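Local coordinates for insecticidal crystal protein Cry7Cal (Bacillus thuringiensis, PDB 5ZI1), which is toxic to the locust Locusta migratoria manilensis, probably by binding gut-cell receptors and forming membrane pores with its N-terminal helical domain, at residues A[126-131]-A[145-150]; A[185-190]-A[231-236]; A[153-158]-A[177-182]; A[135-140]-A[191-196]. One frame throughout, in Å; residues are numbered along the deposited sequence.

Interaction 1 of 4, residues A[126-131]-A[145-150]; sequences FAMPSF and AQAANL
Met128 and Ala148 mark the closest approach of the two backbones, 7.3 Å between CA atoms, where the chain at the C-terminal side of helix 107-127 passes the first turns of helix 141-165. Both belong to the N-terminal helical bundle (domain I) of the three-domain Cry toxins, in which helix 141-165 is surrounded by the others. Ala147 and Ala148 of that helix present a low surface on which Met128 lies. Its chain is bent twice, at chi2 (-52°) and chi3 (-69°), which swings the thioether across onto the neighbouring helix: Met128 SD lies 3.7 Å from Ala147 CB, and CE rests 3.6 Å from Ala148 N and 3.8 Å from Ala148 CB. Phe131, three residues on, reaches the Ala147 methyl with CE2, 3.7 Å from Ala147 CB, so sulfur and ring meet this methyl side by side, from the same flank. Leu83 of helix 73-101 and Tyr144 also touch Phe131, and all four touching residues are buried. Within the turn the two larger side chains meet directly: Met128 SD sits in the plane of the Phe131 ring, at its edge, while Ala127 O lies above one face, offset toward the rim.

Interaction 2 of 4, residues A[185-190]-A[231-236]; sequences EYTDHC and PLFPIY
Phe233 reaches helix 169-202 with the CD2-CE2 side of its rim, bringing CE2 to 3.9 Å from Tyr186 CB and CD2 to 3.5 Å from Thr187 OG1. The threonine oxygen lies close to the ring plane, at the edge, so it faces ring hydrogens rather than the pi cloud. Thr187 and Phe233 run past each other in opposite directions. With chi1 at -57°, Thr187 OG1 stands beside its own backbone N, where it hydrogen-bonds to Val183 O one helical turn back. The Tyr186 ring leads away from Phe233 and carries its hydroxyl to His151 ND1, so mainly the CB end of this residue serves the contact. Further out, Asn149 and Leu152 of helix 141-165 also pack against Phe233, which thus wedges between two helices of the domain I bundle. Its backbone belongs to the short, weakly bonded helix 232-235, near the C-terminal end of the domain. Three residues on, Tyr236 lays a ring face over Leu232 O and hydrogen-bonds through OH to Asn149 OD1. With its proton given to Val183 O, the Thr187 hydroxyl oxygen can face the C-H edge of Phe233, probably a weak attraction; the rest is van der Waals contact between Tyr186 CB and the ring.

Interaction 3 of 4, residues A[153-158]-A[177-182]; sequences FLLKNA and NEQKGY
Leu155 and Gln179 face each other where helices 141-165 and 169-202, consecutive members of the domain I bundle, run almost antiparallel; the axes of the two short segments approach to 9.8 Å at an angle of 159°, with the CA atoms of Leu155 and Gln179 6.3 Å from each other. Along the first segment, Leu155 makes the main apolar contact. Its CB lies 3.9 Å from Gln179 CG, alongside the aliphatic part of the glutamine, while CD1 reaches Tyr182 CD2 at 3.7 Å, the two side chains crossing at about a right angle. A water lies 3.2 Å from Leu155 O and, more weakly held, near Gln179 OE1, and it cannot serve all its acceptors at once. At Lys156, whose backbone N bonds weakly to Phe153 O within the helix, the glutamine amide passes close by: Gln179 NE2 is 3.5 Å from Lys156 N, two donors that do not bond. The lysine chain then leads away, fully extended, to deliver NZ to His30 O. Gln179 is anti at chi1 (-171°) and extended, which carries NE2 between the helices to Leu152 O and, beyond them, to Tyr236 O. The amide therefore spends its two protons on backbone carbonyls of two other parts of the chain, Leu152 and Tyr236, so the buried NE2 is satisfied and pins three parts of the chain together.

Interaction 4 of 4, residues A[135-140]-A[191-196]; sequences GFEGPL and VKWYKE
The indole of Trp193 has an acidic side chain on each face. Over the centre of one face lies Glu137 CB, 3.6 Å from the centroid of the six-membered ring and 15° off its normal, a CH-pi contact. Above the centre of the opposite face stands Glu196 OE2, 4.2 Å from the plane. Gly138 N approaches the benzo rim obliquely, 3.7 Å from Trp193 CE3. The remainder of Glu137 follows the same face outward: after CB the chain bends at chi2 (93°), and the carboxylate lies over the outer rim of that face with Glu137 CD 3.6 Å from Trp193 CZ2, its plane tilted by 27° from that of the indole. Glu137 OE1 is 3.7 Å from Trp193 CH2, and Glu137 OE2 equally close to Trp193 CZ2, so the charged group lies along the outer part of the ring rather than pointing away from it. Helix 169-202 supplies the tryptophan, and the loop joining helices 107-127 and 141-165 supplies the glutamate and glycine, so this surface contact clasps a connection of the domain I helical bundle against one of its long outer helices. The backbones come within 6.0 Å at the CA atoms of Gly138 and Trp193. On the loop side, Pro139 packs on Glu64 and Ile67 of helix 54-67, and Leu140 N closes a turn onto Phe136 O. On the helix side, the His189 ring meets the indole one turn earlier, and Tyr194, the next residue, packs instead on helix 208-227.

From the N terminus, 126-131 is the first segment, and interaction 1 closes the shortest loop when 145-150 is reached. Segment 135-140 lies inside that loop but finds its partner, 191-196, beyond it, so interaction 4 crosses interaction 1. Interaction 3 opens at 153-158 and closes at 177-182, wholly within the span of interaction 4. Segment 185-190 also falls within that span but pairs with 231-236, past its end, so interaction 2 crosses interaction 4 and follows interactions 1 and 3 in series. Helix 141-165 serves interactions 1 and 3, and helix 169-202 serves 2, 3 and 4, tying the bundle to its connecting loop and to its C-terminal end.

Interaction 1 of 4, residues A[126-131]-A[145-150]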
# COMPACT_ATOMS: atom_id res chain seq x y z
N PHE A 126 -27.99 2.41 6.42
CA PHE A 126 -28.39 3.52 7.28
C PHE A 126 -27.19 4.24 7.89
O PHE A 126 -27.20 5.47 8.01
CB PHE A 126 -29.33 3.02 8.39
CG PHE A 126 -29.76 4.08 9.35
CD1 PHE A 126 -29.03 4.33 10.51
CD2 PHE A 126 -30.89 4.84 9.10
CE1 PHE A 126 -29.43 5.32 11.40
CE2 PHE A 126 -31.29 5.83 9.99
CZ PHE A 126 -30.57 6.06 11.13
N ALA A 127 -26.14 3.50 8.27
CA ALA A 127 -25.08 4.11 9.08
C ALA A 127 -23.98 4.79 8.27
O ALA A 127 -23.44 5.81 8.71
CB ALA A 127 -24.44 3.06 9.99
N MET A 128 -23.60 4.23 7.12
CA MET A 128 -22.52 4.80 6.32
C MET A 128 -22.60 6.31 6.14
O MET A 128 -21.54 6.96 6.27
CB MET A 128 -22.45 4.10 4.95
CG MET A 128 -21.86 2.69 5.02
SD MET A 128 -20.24 2.62 5.86
CE MET A 128 -19.18 3.47 4.69
N PRO A 129 -23.76 6.94 5.84
CA PRO A 129 -23.77 8.40 5.68
C PRO A 129 -23.26 9.15 6.90
O PRO A 129 -22.70 10.24 6.75
CB PRO A 129 -25.25 8.72 5.40
CG PRO A 129 -25.77 7.51 4.76
CD PRO A 129 -25.06 6.35 5.45
N SER A 130 -23.43 8.61 8.11
CA SER A 130 -22.88 9.28 9.30
C SER A 130 -21.36 9.35 9.28
O SER A 130 -20.78 10.13 10.05
CB SER A 130 -23.34 8.56 10.57
OG SER A 130 -24.76 8.46 10.62
N PHE A 131 -20.69 8.56 8.44
CA PHE A 131 -19.23 8.56 8.39
C PHE A 131 -18.69 9.47 7.30
O PHE A 131 -17.48 9.49 7.04
CB PHE A 131 -18.70 7.13 8.20
CG PHE A 131 -19.28 6.12 9.19
CD1 PHE A 131 -19.43 6.45 10.54
CD2 PHE A 131 -19.68 4.87 8.76
CE1 PHE A 131 -19.96 5.55 11.42
CE2 PHE A 131 -20.21 3.97 9.65
CZ PHE A 131 -20.35 4.30 10.97
N ALA A 145 -13.60 4.49 5.43
CA ALA A 145 -12.91 3.40 4.76
C ALA A 145 -13.09 2.08 5.49
O ALA A 145 -13.44 1.06 4.88
CB ALA A 145 -11.44 3.73 4.59
N GLN A 146 -12.88 2.08 6.81
CA GLN A 146 -12.89 0.81 7.54
C GLN A 146 -14.30 0.23 7.63
O GLN A 146 -14.48 -0.99 7.54
CB GLN A 146 -12.30 1.00 8.94
CG GLN A 146 -10.86 1.41 8.93
CD GLN A 146 -9.90 0.26 8.63
OE1 GLN A 146 -10.23 -0.90 8.82
NE2 GLN A 146 -8.69 0.61 8.19
N ALA A 147 -15.31 1.08 7.82
CA ALA A 147 -16.69 0.60 7.83
C ALA A 147 -17.12 0.19 6.43
O ALA A 147 -17.79 -0.83 6.24
CB ALA A 147 -17.62 1.68 8.37
N ALA A 148 -16.73 0.99 5.43
CA ALA A 148 -16.96 0.61 4.05
C ALA A 148 -16.44 -0.80 3.81
O ALA A 148 -17.12 -1.65 3.22
CB ALA A 148 -16.27 1.61 3.12
N ASN A 149 -15.23 -1.06 4.30
CA ASN A 149 -14.62 -2.36 4.11
C ASN A 149 -15.48 -3.47 4.70
O ASN A 149 -15.71 -4.50 4.07
CB ASN A 149 -13.23 -2.37 4.73
CG ASN A 149 -12.55 -3.67 4.52
OD1 ASN A 149 -12.24 -4.05 3.39
ND2 ASN A 149 -12.36 -4.41 5.60
N LEU A 150 -15.97 -3.27 5.93
CA LEU A 150 -16.80 -4.30 6.55
C LEU A 150 -18.07 -4.54 5.75
O LEU A 150 -18.53 -5.68 5.62
CB LEU A 150 -17.14 -3.91 7.98
CG LEU A 150 -15.99 -3.82 8.99
CD1 LEU A 150 -16.54 -3.46 10.35
CD2 LEU A 150 -15.21 -5.13 9.05

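Interaction 2 of 4, residues A[185-190]-A[231-236]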
# COMPACT_ATOMS: atom_id res chain seq x y z
N GLU A 185 -18.65 3.22 -5.29
CA GLU A 185 -18.95 4.38 -4.46
C GLU A 185 -17.89 4.58 -3.39
O GLU A 185 -17.34 5.68 -3.24
CB GLU A 185 -20.32 4.21 -3.82
CG GLU A 185 -20.79 5.43 -3.02
CD GLU A 185 -22.16 5.20 -2.39
OE1 GLU A 185 -22.32 5.53 -1.19
OE2 GLU A 185 -23.06 4.68 -3.10
N TYR A 186 -17.58 3.51 -2.64
CA TYR A 186 -16.67 3.62 -1.51
C TYR A 186 -15.25 3.94 -1.98
O TYR A 186 -14.57 4.78 -1.39
CB TYR A 186 -16.69 2.33 -0.70
CG TYR A 186 -18.03 2.02 -0.05
CD1 TYR A 186 -19.01 3.00 0.11
CD2 TYR A 186 -18.30 0.75 0.43
CE1 TYR A 186 -20.24 2.70 0.72
CE2 TYR A 186 -19.50 0.44 1.03
CZ TYR A 186 -20.47 1.42 1.17
OH TYR A 186 -21.66 1.09 1.79
N THR A 187 -14.82 3.31 -3.08
CA THR A 187 -13.52 3.62 -3.67
C THR A 187 -13.45 5.07 -4.12
O THR A 187 -12.46 5.76 -3.84
CB THR A 187 -13.26 2.68 -4.85
OG1 THR A 187 -13.34 1.31 -4.42
CG2 THR A 187 -11.91 2.95 -5.49
N ASP A 188 -14.48 5.55 -4.83
CA ASP A 188 -14.47 6.93 -5.31
C ASP A 188 -14.41 7.92 -4.15
O ASP A 188 -13.70 8.92 -4.21
CB ASP A 188 -15.71 7.23 -6.15
CG ASP A 188 -15.67 6.60 -7.52
OD1 ASP A 188 -14.63 6.01 -7.89
OD2 ASP A 188 -16.70 6.70 -8.24
N HIS A 189 -15.19 7.67 -3.11
CA HIS A 189 -15.17 8.55 -1.96
C HIS A 189 -13.78 8.58 -1.31
O HIS A 189 -13.24 9.65 -1.03
CB HIS A 189 -16.23 8.12 -0.95
CG HIS A 189 -16.33 9.04 0.22
ND1 HIS A 189 -17.13 10.16 0.22
CD2 HIS A 189 -15.70 9.03 1.42
CE1 HIS A 189 -17.00 10.79 1.37
NE2 HIS A 189 -16.14 10.12 2.12
N CYS A 190 -13.16 7.41 -1.10
CA CYS A 190 -11.86 7.37 -0.43
C CYS A 190 -10.79 8.08 -1.25
O CYS A 190 -9.95 8.80 -0.70
CB CYS A 190 -11.42 5.94 -0.13
SG CYS A 190 -12.48 5.08 1.05
N PRO A 231 -7.55 -1.98 -2.73
CA PRO A 231 -7.35 -3.14 -3.63
C PRO A 231 -8.18 -4.35 -3.24
O PRO A 231 -8.48 -5.19 -4.09
CB PRO A 231 -5.85 -3.43 -3.52
CG PRO A 231 -5.25 -2.17 -3.01
CD PRO A 231 -6.27 -1.52 -2.15
N LEU A 232 -8.57 -4.47 -1.97
CA LEU A 232 -9.36 -5.62 -1.56
C LEU A 232 -10.80 -5.53 -2.02
O LEU A 232 -11.44 -6.57 -2.23
CB LEU A 232 -9.32 -5.77 -0.05
CG LEU A 232 -7.92 -6.12 0.46
CD1 LEU A 232 -7.79 -5.85 1.95
CD2 LEU A 232 -7.64 -7.56 0.15
N PHE A 233 -11.33 -4.31 -2.16
CA PHE A 233 -12.75 -4.13 -2.46
C PHE A 233 -13.25 -4.96 -3.64
O PHE A 233 -14.22 -5.71 -3.46
CB PHE A 233 -13.05 -2.63 -2.66
CG PHE A 233 -13.02 -1.81 -1.38
CD1 PHE A 233 -12.63 -2.38 -0.18
CD2 PHE A 233 -13.38 -0.47 -1.38
CE1 PHE A 233 -12.59 -1.64 0.98
CE2 PHE A 233 -13.37 0.27 -0.23
CZ PHE A 233 -12.96 -0.30 0.95
N PRO A 234 -12.63 -4.93 -4.82
CA PRO A 234 -13.09 -5.83 -5.89
C PRO A 234 -12.89 -7.31 -5.59
O PRO A 234 -13.62 -8.14 -6.14
CB PRO A 234 -12.25 -5.40 -7.11
CG PRO A 234 -11.56 -4.13 -6.70
CD PRO A 234 -11.41 -4.21 -5.23
N ILE A 235 -11.93 -7.69 -4.73
CA ILE A 235 -11.76 -9.10 -4.43
C ILE A 235 -12.92 -9.65 -3.60
O ILE A 235 -13.15 -10.87 -3.59
CB ILE A 235 -10.39 -9.32 -3.76
CG1 ILE A 235 -9.30 -9.06 -4.80
CG2 ILE A 235 -10.23 -10.73 -3.20
CD1 ILE A 235 -8.01 -8.76 -4.22
N TYR A 236 -13.71 -8.79 -2.94
CA TYR A 236 -14.88 -9.32 -2.25
C TYR A 236 -15.97 -9.77 -3.22
O TYR A 236 -17.00 -10.29 -2.77
CB TYR A 236 -15.46 -8.28 -1.29
CG TYR A 236 -14.56 -7.85 -0.14
CD1 TYR A 236 -13.77 -8.77 0.53
CD2 TYR A 236 -14.51 -6.53 0.26
CE1 TYR A 236 -12.96 -8.37 1.57
CE2 TYR A 236 -13.69 -6.12 1.29
CZ TYR A 236 -12.92 -7.04 1.94
OH TYR A 236 -12.11 -6.64 2.97

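Interaction 3 of 4, residues A[153-158]-A[177-182]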
# COMPACT_ATOMS: atom_id res chain seq x y z
N PHE A 153 -17.42 -6.64 2.66
CA PHE A 153 -17.13 -8.00 3.07
C PHE A 153 -18.38 -8.71 3.56
O PHE A 153 -18.59 -9.89 3.26
CB PHE A 153 -16.07 -7.99 4.16
CG PHE A 153 -15.92 -9.30 4.85
CD1 PHE A 153 -15.46 -10.41 4.16
CD2 PHE A 153 -16.27 -9.44 6.18
CE1 PHE A 153 -15.34 -11.63 4.78
CE2 PHE A 153 -16.14 -10.67 6.81
CZ PHE A 153 -15.68 -11.76 6.11
N LEU A 154 -19.22 -8.01 4.33
CA LEU A 154 -20.49 -8.59 4.73
C LEU A 154 -21.33 -8.97 3.52
O LEU A 154 -22.01 -10.00 3.53
CB LEU A 154 -21.25 -7.61 5.62
CG LEU A 154 -22.63 -8.14 6.03
CD1 LEU A 154 -22.44 -9.31 6.94
CD2 LEU A 154 -23.53 -7.08 6.67
N LEU A 155 -21.31 -8.15 2.46
CA LEU A 155 -22.15 -8.43 1.31
C LEU A 155 -21.70 -9.69 0.60
O LEU A 155 -22.52 -10.42 0.04
CB LEU A 155 -22.15 -7.22 0.36
CG LEU A 155 -23.07 -6.07 0.79
CD1 LEU A 155 -22.72 -4.72 0.16
CD2 LEU A 155 -24.53 -6.47 0.47
N LYS A 156 -20.39 -9.99 0.67
CA LYS A 156 -19.89 -11.25 0.12
C LYS A 156 -20.61 -12.45 0.72
O LYS A 156 -20.84 -13.45 0.04
CB LYS A 156 -18.38 -11.36 0.37
CG LYS A 156 -17.76 -12.67 -0.11
CD LYS A 156 -16.23 -12.67 0.07
CE LYS A 156 -15.64 -14.05 -0.20
NZ LYS A 156 -14.18 -14.01 -0.46
N ASN A 157 -20.98 -12.37 2.00
CA ASN A 157 -21.62 -13.51 2.65
C ASN A 157 -22.89 -13.94 1.91
O ASN A 157 -23.17 -15.14 1.81
CB ASN A 157 -21.91 -13.19 4.12
CG ASN A 157 -20.65 -13.21 5.00
OD1 ASN A 157 -20.71 -13.59 6.17
ND2 ASN A 157 -19.52 -12.77 4.46
N ALA A 158 -23.65 -12.99 1.35
CA ALA A 158 -24.87 -13.38 0.63
C ALA A 158 -24.55 -14.27 -0.56
O ALA A 158 -25.24 -15.27 -0.81
CB ALA A 158 -25.66 -12.14 0.18
N ASN A 177 -25.27 -7.07 -7.11
CA ASN A 177 -25.24 -5.80 -7.84
C ASN A 177 -25.11 -4.61 -6.90
O ASN A 177 -24.45 -3.63 -7.23
CB ASN A 177 -26.48 -5.64 -8.71
CG ASN A 177 -26.54 -6.68 -9.82
OD1 ASN A 177 -25.52 -7.10 -10.35
ND2 ASN A 177 -27.75 -7.07 -10.18
N GLU A 178 -25.77 -4.66 -5.74
CA GLU A 178 -25.54 -3.63 -4.75
C GLU A 178 -24.06 -3.56 -4.37
O GLU A 178 -23.47 -2.48 -4.32
CB GLU A 178 -26.40 -3.88 -3.52
CG GLU A 178 -27.87 -3.64 -3.75
CD GLU A 178 -28.67 -3.91 -2.51
OE1 GLU A 178 -29.93 -3.83 -2.58
OE2 GLU A 178 -28.03 -4.21 -1.46
N GLN A 179 -23.43 -4.72 -4.14
CA GLN A 179 -22.02 -4.75 -3.76
C GLN A 179 -21.15 -4.10 -4.83
O GLN A 179 -20.29 -3.27 -4.53
CB GLN A 179 -21.55 -6.18 -3.50
CG GLN A 179 -20.14 -6.27 -2.89
CD GLN A 179 -19.53 -7.67 -2.94
OE1 GLN A 179 -19.60 -8.35 -3.97
NE2 GLN A 179 -18.91 -8.09 -1.83
N LYS A 180 -21.40 -4.45 -6.08
CA LYS A 180 -20.67 -3.87 -7.20
C LYS A 180 -20.77 -2.35 -7.20
O LYS A 180 -19.76 -1.66 -7.39
CB LYS A 180 -21.19 -4.43 -8.52
CG LYS A 180 -20.42 -3.95 -9.72
CD LYS A 180 -20.88 -4.65 -11.02
CE LYS A 180 -20.44 -6.12 -11.07
NZ LYS A 180 -19.06 -6.31 -11.63
N GLY A 181 -21.97 -1.81 -7.00
CA GLY A 181 -22.11 -0.36 -6.90
C GLY A 181 -21.36 0.22 -5.70
O GLY A 181 -20.74 1.28 -5.79
N TYR A 182 -21.46 -0.44 -4.54
CA TYR A 182 -20.78 0.08 -3.35
C TYR A 182 -19.26 0.04 -3.50
O TYR A 182 -18.56 0.92 -2.97
CB TYR A 182 -21.18 -0.71 -2.11
CG TYR A 182 -22.56 -0.41 -1.58
CD1 TYR A 182 -22.93 0.88 -1.23
CD2 TYR A 182 -23.48 -1.43 -1.41
CE1 TYR A 182 -24.19 1.15 -0.73
CE2 TYR A 182 -24.74 -1.18 -0.91
CZ TYR A 182 -25.09 0.11 -0.59
OH TYR A 182 -26.35 0.35 -0.09
O HOH W 1 -22.35 -10.27 -3.19

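Interaction 4 of 4, residues A[135-140]-A[191-196]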
# COMPACT_ATOMS: atom_id res chain seq x y z
N GLY A 135 -19.13 18.56 5.62
CA GLY A 135 -18.21 19.39 6.36
C GLY A 135 -17.13 18.64 7.12
O GLY A 135 -16.16 19.26 7.57
N PHE A 136 -17.27 17.31 7.26
CA PHE A 136 -16.35 16.51 8.06
C PHE A 136 -15.87 15.26 7.34
O PHE A 136 -15.27 14.39 7.99
CB PHE A 136 -17.01 16.13 9.39
CG PHE A 136 -17.46 17.31 10.18
CD1 PHE A 136 -16.60 17.93 11.08
CD2 PHE A 136 -18.74 17.84 10.00
CE1 PHE A 136 -17.00 19.02 11.81
CE2 PHE A 136 -19.16 18.95 10.73
CZ PHE A 136 -18.29 19.54 11.63
N GLU A 137 -16.09 15.16 6.03
CA GLU A 137 -15.73 13.95 5.29
C GLU A 137 -14.24 13.65 5.41
O GLU A 137 -13.85 12.48 5.49
CB GLU A 137 -16.12 14.09 3.82
CG GLU A 137 -17.58 14.41 3.60
CD GLU A 137 -17.85 15.90 3.51
OE1 GLU A 137 -17.25 16.70 4.29
OE2 GLU A 137 -18.64 16.28 2.62
N GLY A 138 -13.41 14.68 5.42
CA GLY A 138 -11.99 14.54 5.64
C GLY A 138 -11.63 13.85 6.95
O GLY A 138 -11.11 12.73 6.96
N PRO A 139 -11.89 14.50 8.09
CA PRO A 139 -11.45 13.90 9.36
C PRO A 139 -12.09 12.55 9.65
O PRO A 139 -11.56 11.79 10.47
CB PRO A 139 -11.83 14.96 10.40
CG PRO A 139 -12.88 15.77 9.75
CD PRO A 139 -12.53 15.81 8.30
N LEU A 140 -13.20 12.23 9.00
CA LEU A 140 -13.91 10.96 9.15
C LEU A 140 -13.46 9.89 8.17
O LEU A 140 -14.06 8.81 8.15
CB LEU A 140 -15.42 11.16 8.96
CG LEU A 140 -16.20 11.88 10.05
CD1 LEU A 140 -17.67 12.07 9.62
CD2 LEU A 140 -16.09 11.10 11.33
N VAL A 191 -10.80 7.89 -2.57
CA VAL A 191 -9.77 8.51 -3.39
C VAL A 191 -9.93 10.03 -3.40
O VAL A 191 -8.98 10.77 -3.14
CB VAL A 191 -9.77 7.91 -4.80
CG1 VAL A 191 -8.88 8.70 -5.73
CG2 VAL A 191 -9.28 6.48 -4.72
N LYS A 192 -11.16 10.50 -3.66
CA LYS A 192 -11.43 11.94 -3.71
C LYS A 192 -10.95 12.66 -2.45
O LYS A 192 -10.25 13.67 -2.53
CB LYS A 192 -12.93 12.16 -3.92
CG LYS A 192 -13.46 13.55 -3.59
CD LYS A 192 -15.00 13.54 -3.70
CE LYS A 192 -15.59 14.95 -3.78
NZ LYS A 192 -15.06 15.69 -4.96
N TRP A 193 -11.32 12.15 -1.28
CA TRP A 193 -10.94 12.84 -0.05
C TRP A 193 -9.51 12.55 0.38
O TRP A 193 -8.93 13.38 1.09
CB TRP A 193 -11.95 12.50 1.05
CG TRP A 193 -13.22 13.25 0.79
CD1 TRP A 193 -14.29 12.82 0.06
CD2 TRP A 193 -13.51 14.59 1.18
NE1 TRP A 193 -15.24 13.80 -0.00
CE2 TRP A 193 -14.79 14.90 0.68
CE3 TRP A 193 -12.82 15.57 1.91
CZ2 TRP A 193 -15.40 16.14 0.89
CZ3 TRP A 193 -13.43 16.80 2.12
CH2 TRP A 193 -14.70 17.07 1.61
N TYR A 194 -8.90 11.44 -0.06
CA TYR A 194 -7.45 11.30 0.09
C TYR A 194 -6.74 12.42 -0.66
O TYR A 194 -5.83 13.07 -0.12
CB TYR A 194 -6.97 9.94 -0.43
CG TYR A 194 -5.45 9.83 -0.46
CD1 TYR A 194 -4.74 9.58 0.71
CD2 TYR A 194 -4.72 10.00 -1.64
CE1 TYR A 194 -3.35 9.51 0.72
CE2 TYR A 194 -3.32 9.91 -1.65
CZ TYR A 194 -2.65 9.67 -0.46
OH TYR A 194 -1.27 9.58 -0.41
N LYS A 195 -7.14 12.65 -1.91
CA LYS A 195 -6.51 13.68 -2.73
C LYS A 195 -6.82 15.08 -2.23
O LYS A 195 -6.01 16.00 -2.43
CB LYS A 195 -6.96 13.53 -4.19
CG LYS A 195 -6.36 12.31 -4.89
CD LYS A 195 -6.81 12.26 -6.35
CE LYS A 195 -6.23 11.06 -7.11
NZ LYS A 195 -6.75 10.98 -8.51
N GLU A 196 -7.98 15.28 -1.60
CA GLU A 196 -8.30 16.61 -1.12
C GLU A 196 -7.51 16.96 0.13
O GLU A 196 -6.97 18.07 0.23
CB GLU A 196 -9.81 16.73 -0.88
CG GLU A 196 -10.35 18.08 -1.32
CD GLU A 196 -11.79 18.00 -1.79
OE1 GLU A 196 -12.49 19.02 -1.74
OE2 GLU A 196 -12.22 16.90 -2.22